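Local atomic coordinates of pre-crRNA processing endonuclease (Streptococcus pyogenes serotype M1, PDB entry 3VZH), a protein that probably cleaves precursor CRISPR RNA as the Cas5d endoribonuclease of a type I-C CRISPR system, a step in microbial defence against mobile genetic elements. Residues Asp136-Leu139 against Gly140-Cys144; Ile45-Ala48 against Ile49-Pro53; Ala123-Glu126 against Arg127-Lys131. All blocks are in the same frame, centred on the assembly; numbering follows the deposited sequence.

The three contacts are local: along the chain come interaction 2 at the end of helix 39-49, interaction 3 late in helix 118-130, and interaction 1 in the loop from that helix into strand 147-150. Interaction 2 lies between the others, its centre about 11 Å from that of interaction 3, where Tyr-50 packs on Ile-124 and Ile-49 on Ile-129, and about 14 Å from that of interaction 1, where Ile-45 meets Leu-139. Interactions 1 and 3 do not touch; their nearest atoms are about 8 Å apart. Both helices pack on strand 95-105 of the large antiparallel sheet, so the end of helix 39-49, between helix 118-130 and the following loop, joins both into one layer.

Interaction 1: residues Asp136-Leu139 against Gly140-Cys144; sequences DVFL and GTREC
Phe-138 and Arg-142 meet where the loop folds back through a type I beta turn, Thr-141 to Cys-144, on the way from helix 118-130 to strand 147-150. The firm part is the backbone and its buried side chains. Leu-139 N donates to Cys-144 O at 2.8 Å, an almost straight bond (161°) that closes the loop, and the same oxygen receives a CA-H contact from Phe-138 and lies in plane at the edge of its ring. Leu-139 CB and Cys-144 CB, both buried, come to 4.2 Å; branched, apolar Leu-139 also packs on Ile-45 of helix 39-49. A water bridges Phe-138 O and Gly-140 N, which are also joined directly, by a weak bond of 3.4 Å. Gly-140 takes a positive phi, which glycine, without a CB, adopts easily. The solvent side, with exposed Arg-142 and Glu-143, is looser. Thr-141 OG1 donates to Glu-143 OE1 from above the carboxylate plane, and Glu-143 OE2 bonds Tyr-91 OH. Phe-138 holds CG beside its backbone N (chi1 -64°), setting the ring beneath the long, extended Arg-142 chain, whose guanidinium is turned 41° from it; Arg-142 CG makes a CH-pi contact over the ring centre, 3.9 Å from the centroid.

Interaction 2: residues Ile45-Ala48 against Ile49-Pro53; sequences IVDA and IYYKP
This is a helix-end contact, in which the last turn of helix 39-49 meets the first residues of the loop leading to strand 55-64. Ile-49 N donates to Ile-45 O at 3.0 Å, and Tyr-50 N to Val-46 O at 3.3 Å in a nearly straight bond (167°). Ile-49 N also makes a weak bond to Val-46 O. The chain leaves helical geometry at Tyr-50, and the pairing stops there. On the inner side Ile-49 places CG1 beside its own backbone N (chi1 -61°), which brings this branch to 3.2 Å from Ile-45 O; its buried aliphatic chain also packs against Ile-129 of helix 118-130. Val-46, equally buried, rests on strands 55-64 and 95-105, where a compact apolar residue fits. Towards the surface, Tyr-51 sets its CB 3.3 Å from Asp-47 O and runs alongside the Asp-47 side chain, both pointing the same way. Tyr-51 CD1 lies 4.0 Å from Asp-47 CG, with the carboxylate and ring planes 68° apart. Asn-57 ND2 bonds both Asp-47 OD1 and Tyr-50 O, tying helix end and loop to strand 55-64, while the Tyr-50 hydroxyl bonds His-121. Helix 39-49 is the helix of a beta-alpha-beta crossover between strands 9-15 and 55-64, which flank strand 95-105, as in the RRM (ferredoxin-like) fold.

Interaction 3: residues Ala123-Glu126 against Arg127-Lys131; sequences AIME and RSIRK
Ser-128 grips Ile-124 O twice: its OG donates at 2.6 Å and its backbone N at 2.8 Å. The two donors reach the oxygen from opposite faces of the carbonyl plane, the hydroxyl lying 41° out of it. With OG swung to the side of its own backbone N (chi1 -59°), the hydroxyl turns back over the preceding turn, so a small polar residue can sit buried, satisfied by the helix itself. Next to it, Arg-127 bends at chi3 (-108°) and lays one guanidinium face over Ala-123 C and Ile-124 CA. Its NH1 comes to 3.8 Å from Ile-124 CG1, while its aliphatic CG lies 3.3 Å from Ala-123 O. All this occurs late in alpha helix 118-130, which follows strand 95-105 and packs on the sheet in the position of the second helix of an RRM-like fold. Its i to i+4 bonds continue from Met-125 O to Ile-129 N and from Glu-126 O to Arg-130 N. On the buried face Met-125 CG lies 4.0 Å from Ile-129 CD1, where long and branched apolar chains fit against Phe-101 of strand 95-105 and Phe-9 of strand 9-15. On the more exposed side, charged residues suit the surface: Glu-126 forms a salt bridge with Arg-7, and Arg-130 NE with Asp-150 OD1. At the helix end Lys-131 N donates to Arg-127 O at 3.2 Å, and its NZ bonds Gly-133 O.

Interaction 1: residues Asp136-Leu139 against Gly140-Cys144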
loop_
_atom_site.group_PDB
_atom_site.type_symbol
_atom_site.label_atom_id
_atom_site.label_comp_id
_atom_site.label_asym_id
_atom_site.label_seq_id
_atom_site.Cartn_x
_atom_site.Cartn_y
_atom_site.Cartn_z
ATOM N N ASP A 136 -10.348 -10.343 2.531
ATOM C CA ASP A 136 -11.048 -9.127 2.101
ATOM C C ASP A 136 -10.096 -7.929 2.036
ATOM O O ASP A 136 -9.272 -7.655 2.935
ATOM C CB ASP A 136 -12.132 -8.781 3.134
ATOM C CG ASP A 136 -13.320 -9.684 3.042
ATOM O OD1 ASP A 136 -14.045 -9.725 4.052
ATOM O OD2 ASP A 136 -13.543 -10.277 1.946
ATOM N N VAL A 137 -10.228 -7.194 0.969
ATOM C CA VAL A 137 -9.394 -6.040 0.774
ATOM C C VAL A 137 -10.246 -4.766 0.989
ATOM O O VAL A 137 -11.341 -4.648 0.437
ATOM C CB VAL A 137 -8.907 -6.103 -0.689
ATOM C CG1 VAL A 137 -8.371 -4.771 -1.102
ATOM C CG2 VAL A 137 -7.814 -7.169 -0.801
ATOM N N PHE A 138 -9.712 -3.872 1.817
ATOM C CA PHE A 138 -10.387 -2.622 2.309
ATOM C C PHE A 138 -9.519 -1.454 1.943
ATOM O O PHE A 138 -8.272 -1.573 1.960
ATOM C CB PHE A 138 -10.623 -2.724 3.845
ATOM C CG PHE A 138 -11.569 -3.835 4.212
ATOM C CD1 PHE A 138 -12.893 -3.849 3.731
ATOM C CD2 PHE A 138 -11.153 -4.895 5.012
ATOM C CE1 PHE A 138 -13.795 -4.871 4.061
ATOM C CE2 PHE A 138 -12.049 -5.928 5.336
ATOM C CZ PHE A 138 -13.362 -5.918 4.861
ATOM N N LEU A 139 -10.142 -0.329 1.552
ATOM C CA LEU A 139 -9.364 0.852 1.136
ATOM C C LEU A 139 -9.338 1.891 2.262
ATOM O O LEU A 139 -10.139 2.880 2.263
ATOM C CB LEU A 139 -9.963 1.461 -0.139
ATOM C CG LEU A 139 -10.044 0.465 -1.259
ATOM C CD1 LEU A 139 -10.568 1.006 -2.597
ATOM C CD2 LEU A 139 -8.658 -0.204 -1.484
ATOM N N GLY A 140 -8.507 1.602 3.274
ATOM C CA GLY A 140 -8.210 2.521 4.338
ATOM C C GLY A 140 -9.166 2.301 5.494
ATOM O O GLY A 140 -8.816 2.533 6.642
ATOM N N THR A 141 -10.384 1.883 5.200
ATOM C CA THR A 141 -11.378 1.579 6.230
ATOM C C THR A 141 -12.371 0.465 5.868
ATOM O O THR A 141 -12.604 0.232 4.685
ATOM C CB THR A 141 -12.162 2.867 6.532
ATOM O OG1 THR A 141 -12.903 2.687 7.721
ATOM C CG2 THR A 141 -13.106 3.162 5.401
ATOM N N ARG A 142 -13.001 -0.195 6.866
ATOM C CA ARG A 142 -13.865 -1.377 6.599
ATOM C C ARG A 142 -15.098 -1.183 5.723
ATOM O O ARG A 142 -15.582 -2.141 5.110
ATOM C CB ARG A 142 -14.221 -2.180 7.872
ATOM C CG ARG A 142 -13.606 -3.586 7.976
ATOM C CD ARG A 142 -13.543 -4.119 9.412
ATOM N NE ARG A 142 -13.592 -5.597 9.545
ATOM C CZ ARG A 142 -12.549 -6.426 9.350
ATOM N NH1 ARG A 142 -11.359 -5.961 9.014
ATOM N NH2 ARG A 142 -12.693 -7.735 9.492
ATOM N N GLU A 143 -15.619 0.037 5.618
ATOM C CA GLU A 143 -16.809 0.215 4.773
ATOM C C GLU A 143 -16.456 0.418 3.308
ATOM O O GLU A 143 -17.346 0.569 2.484
ATOM C CB GLU A 143 -17.708 1.363 5.274
ATOM C CG GLU A 143 -17.171 2.784 5.055
ATOM C CD GLU A 143 -16.256 3.266 6.178
ATOM O OE1 GLU A 143 -15.758 2.436 6.987
ATOM O OE2 GLU A 143 -16.001 4.487 6.245
ATOM N N CYS A 144 -15.163 0.354 2.982
ATOM C CA CYS A 144 -14.720 0.714 1.681
ATOM C C CYS A 144 -14.115 -0.533 1.075
ATOM O O CYS A 144 -12.933 -0.754 1.213
ATOM C CB CYS A 144 -13.659 1.857 1.786
ATOM S SG CYS A 144 -14.343 3.464 2.391
HETATM O O HOH W 1 -6.080 -0.111 3.372
#

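Interaction 2: residues Ile45-Ala48 against Ile49-Pro53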
loop_
_atom_site.group_PDB
_atom_site.type_symbol
_atom_site.label_atom_id
_atom_site.label_comp_id
_atom_site.label_asym_id
_atom_site.label_seq_id
_atom_site.Cartn_x
_atom_site.Cartn_y
_atom_site.Cartn_z
ATOM N N ILE A 45 -3.309 -3.653 2.415
ATOM C CA ILE A 45 -3.889 -4.269 1.249
ATOM C C ILE A 45 -3.033 -5.438 0.734
ATOM O O ILE A 45 -3.587 -6.568 0.500
ATOM C CB ILE A 45 -4.033 -3.190 0.176
ATOM C CG1 ILE A 45 -5.245 -2.234 0.564
ATOM C CG2 ILE A 45 -4.304 -3.816 -1.166
ATOM C CD1 ILE A 45 -5.221 -0.902 -0.248
ATOM N N VAL A 46 -1.718 -5.239 0.656
ATOM C CA VAL A 46 -0.876 -6.363 0.220
ATOM C C VAL A 46 -0.889 -7.489 1.241
ATOM O O VAL A 46 -0.953 -8.633 0.891
ATOM C CB VAL A 46 0.562 -5.921 -0.235
ATOM C CG1 VAL A 46 0.427 -4.878 -1.356
ATOM C CG2 VAL A 46 1.423 -5.443 0.964
ATOM N N ASP A 47 -0.867 -7.206 2.534
ATOM C CA ASP A 47 -0.998 -8.316 3.431
ATOM C C ASP A 47 -2.354 -9.029 3.400
ATOM O O ASP A 47 -2.440 -10.194 3.807
ATOM C CB ASP A 47 -0.845 -7.790 4.884
ATOM C CG ASP A 47 0.553 -7.296 5.216
ATOM O OD1 ASP A 47 1.519 -7.567 4.479
ATOM O OD2 ASP A 47 0.676 -6.706 6.344
ATOM N N ALA A 48 -3.433 -8.338 2.998
ATOM C CA ALA A 48 -4.710 -9.024 2.835
ATOM C C ALA A 48 -4.631 -9.927 1.602
ATOM O O ALA A 48 -5.393 -10.900 1.500
ATOM C CB ALA A 48 -5.836 -7.996 2.646
ATOM N N ILE A 49 -3.792 -9.584 0.653
ATOM C CA ILE A 49 -3.660 -10.514 -0.485
ATOM C C ILE A 49 -3.033 -11.853 -0.062
ATOM O O ILE A 49 -3.609 -12.945 -0.313
ATOM C CB ILE A 49 -2.852 -9.846 -1.583
ATOM C CG1 ILE A 49 -3.636 -8.591 -2.019
ATOM C CG2 ILE A 49 -2.519 -10.820 -2.734
ATOM C CD1 ILE A 49 -2.970 -7.869 -3.203
ATOM N N TYR A 50 -1.882 -11.767 0.591
ATOM C CA TYR A 50 -1.220 -12.960 1.140
ATOM C C TYR A 50 -0.269 -12.528 2.249
ATOM O O TYR A 50 0.595 -11.644 2.033
ATOM C CB TYR A 50 -0.454 -13.669 0.020
ATOM C CG TYR A 50 0.344 -14.896 0.426
ATOM C CD1 TYR A 50 -0.151 -15.822 1.380
ATOM C CD2 TYR A 50 1.558 -15.146 -0.179
ATOM C CE1 TYR A 50 0.608 -16.956 1.713
ATOM C CE2 TYR A 50 2.327 -16.251 0.176
ATOM C CZ TYR A 50 1.821 -17.152 1.106
ATOM O OH TYR A 50 2.572 -18.293 1.436
ATOM N N TYR A 51 -0.457 -13.134 3.414
ATOM C CA TYR A 51 0.316 -12.799 4.618
ATOM C C TYR A 51 0.866 -14.097 5.207
ATOM O O TYR A 51 0.108 -15.095 5.338
ATOM C CB TYR A 51 -0.563 -12.132 5.709
ATOM C CG TYR A 51 0.303 -11.915 6.915
ATOM C CD1 TYR A 51 1.214 -10.858 6.953
ATOM C CD2 TYR A 51 0.296 -12.806 7.977
ATOM C CE1 TYR A 51 2.090 -10.714 8.028
ATOM C CE2 TYR A 51 1.169 -12.674 9.040
ATOM C CZ TYR A 51 2.042 -11.578 9.064
ATOM O OH TYR A 51 2.947 -11.342 10.095
ATOM N N LYS A 52 2.158 -14.126 5.520
ATOM C CA LYS A 52 2.724 -15.191 6.400
ATOM C C LYS A 52 3.709 -14.529 7.324
ATOM O O LYS A 52 4.363 -13.561 6.913
ATOM C CB LYS A 52 3.427 -16.283 5.558
ATOM C CG LYS A 52 2.526 -17.182 4.758
ATOM C CD LYS A 52 1.698 -18.092 5.577
ATOM C CE LYS A 52 2.483 -19.360 5.854
ATOM N NZ LYS A 52 1.811 -20.288 6.789
ATOM N N PRO A 53 3.831 -15.001 8.574
ATOM C CA PRO A 53 4.805 -14.426 9.480
ATOM C C PRO A 53 6.234 -14.720 8.972
ATOM O O PRO A 53 7.197 -14.068 9.380
ATOM C CB PRO A 53 4.530 -15.183 10.787
ATOM C CG PRO A 53 3.856 -16.464 10.362
ATOM C CD PRO A 53 3.027 -16.061 9.191
#

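Interaction 3: residues Ala123-Glu126 against Arg127-Lys131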
loop_
_atom_site.group_PDB
_atom_site.type_symbol
_atom_site.label_atom_id
_atom_site.label_comp_id
_atom_site.label_asym_id
_atom_site.label_seq_id
_atom_site.Cartn_x
_atom_site.Cartn_y
_atom_site.Cartn_z
ATOM N N ALA A 123 4.949 -18.497 -5.630
ATOM C CA ALA A 123 3.815 -19.137 -6.323
ATOM C C ALA A 123 2.471 -18.832 -5.712
ATOM O O ALA A 123 1.495 -18.482 -6.402
ATOM C CB ALA A 123 4.032 -20.668 -6.493
ATOM N N ILE A 124 2.441 -18.916 -4.382
ATOM C CA ILE A 124 1.246 -18.585 -3.656
ATOM C C ILE A 124 0.876 -17.137 -3.800
ATOM O O ILE A 124 -0.323 -16.801 -3.937
ATOM C CB ILE A 124 1.408 -18.994 -2.191
ATOM C CG1 ILE A 124 1.604 -20.518 -2.169
ATOM C CG2 ILE A 124 0.143 -18.659 -1.377
ATOM C CD1 ILE A 124 1.679 -21.071 -0.769
ATOM N N MET A 125 1.888 -16.247 -3.764
ATOM C CA MET A 125 1.612 -14.845 -3.945
ATOM C C MET A 125 0.987 -14.609 -5.352
ATOM O O MET A 125 -0.007 -13.926 -5.459
ATOM C CB MET A 125 2.919 -14.026 -3.778
ATOM C CG MET A 125 2.663 -12.499 -3.897
ATOM S SD MET A 125 1.586 -11.775 -2.616
ATOM C CE MET A 125 2.661 -11.686 -1.144
ATOM N N GLU A 126 1.591 -15.155 -6.399
ATOM C CA GLU A 126 0.962 -15.009 -7.706
ATOM C C GLU A 126 -0.491 -15.522 -7.794
ATOM O O GLU A 126 -1.373 -14.827 -8.367
ATOM C CB GLU A 126 1.776 -15.703 -8.779
ATOM C CG GLU A 126 3.218 -15.421 -8.708
ATOM C CD GLU A 126 3.975 -16.237 -9.764
ATOM O OE1 GLU A 126 4.991 -15.715 -10.259
ATOM O OE2 GLU A 126 3.564 -17.386 -10.086
ATOM N N ARG A 127 -0.762 -16.716 -7.285
ATOM C CA ARG A 127 -2.130 -17.291 -7.221
ATOM C C ARG A 127 -3.083 -16.457 -6.387
ATOM O O ARG A 127 -4.228 -16.260 -6.798
ATOM C CB ARG A 127 -2.101 -18.748 -6.667
ATOM C CG ARG A 127 -1.317 -19.646 -7.626
ATOM C CD ARG A 127 -1.565 -21.133 -7.399
ATOM N NE ARG A 127 -0.409 -21.790 -6.796
ATOM C CZ ARG A 127 -0.319 -22.160 -5.512
ATOM N NH1 ARG A 127 0.789 -22.769 -5.077
ATOM N NH2 ARG A 127 -1.329 -21.941 -4.664
ATOM N N SER A 128 -2.581 -15.928 -5.268
ATOM C CA SER A 128 -3.406 -15.062 -4.378
ATOM C C SER A 128 -3.801 -13.774 -5.070
ATOM O O SER A 128 -4.983 -13.376 -5.026
ATOM C CB SER A 128 -2.654 -14.791 -3.078
ATOM O OG SER A 128 -2.372 -16.033 -2.453
ATOM N N ILE A 129 -2.863 -13.164 -5.810
ATOM C CA ILE A 129 -3.165 -11.975 -6.561
ATOM C C ILE A 129 -4.245 -12.263 -7.615
ATOM O O ILE A 129 -5.255 -11.507 -7.730
ATOM C CB ILE A 129 -1.903 -11.393 -7.251
ATOM C CG1 ILE A 129 -0.990 -10.681 -6.199
ATOM C CG2 ILE A 129 -2.338 -10.476 -8.391
ATOM C CD1 ILE A 129 0.454 -10.449 -6.569
ATOM N N ARG A 130 -4.034 -13.338 -8.349
ATOM C CA ARG A 130 -4.927 -13.687 -9.437
ATOM C C ARG A 130 -6.372 -13.897 -8.989
ATOM O O ARG A 130 -7.317 -13.589 -9.757
ATOM C CB ARG A 130 -4.403 -14.918 -10.202
ATOM C CG ARG A 130 -5.192 -15.156 -11.505
ATOM C CD ARG A 130 -4.331 -15.823 -12.576
ATOM N NE ARG A 130 -3.113 -15.055 -12.949
ATOM C CZ ARG A 130 -2.142 -15.591 -13.681
ATOM N NH1 ARG A 130 -2.262 -16.869 -14.087
ATOM N NH2 ARG A 130 -1.074 -14.907 -14.048
ATOM N N LYS A 131 -6.587 -14.387 -7.770
ATOM C CA LYS A 131 -7.961 -14.665 -7.336
ATOM C C LYS A 131 -8.490 -13.545 -6.395
ATOM O O LYS A 131 -9.505 -13.716 -5.738
ATOM C CB LYS A 131 -8.006 -16.054 -6.696
ATOM C CG LYS A 131 -7.309 -16.136 -5.349
ATOM C CD LYS A 131 -7.401 -17.513 -4.702
ATOM C CE LYS A 131 -7.375 -17.271 -3.209
ATOM N NZ LYS A 131 -8.497 -16.394 -2.729
#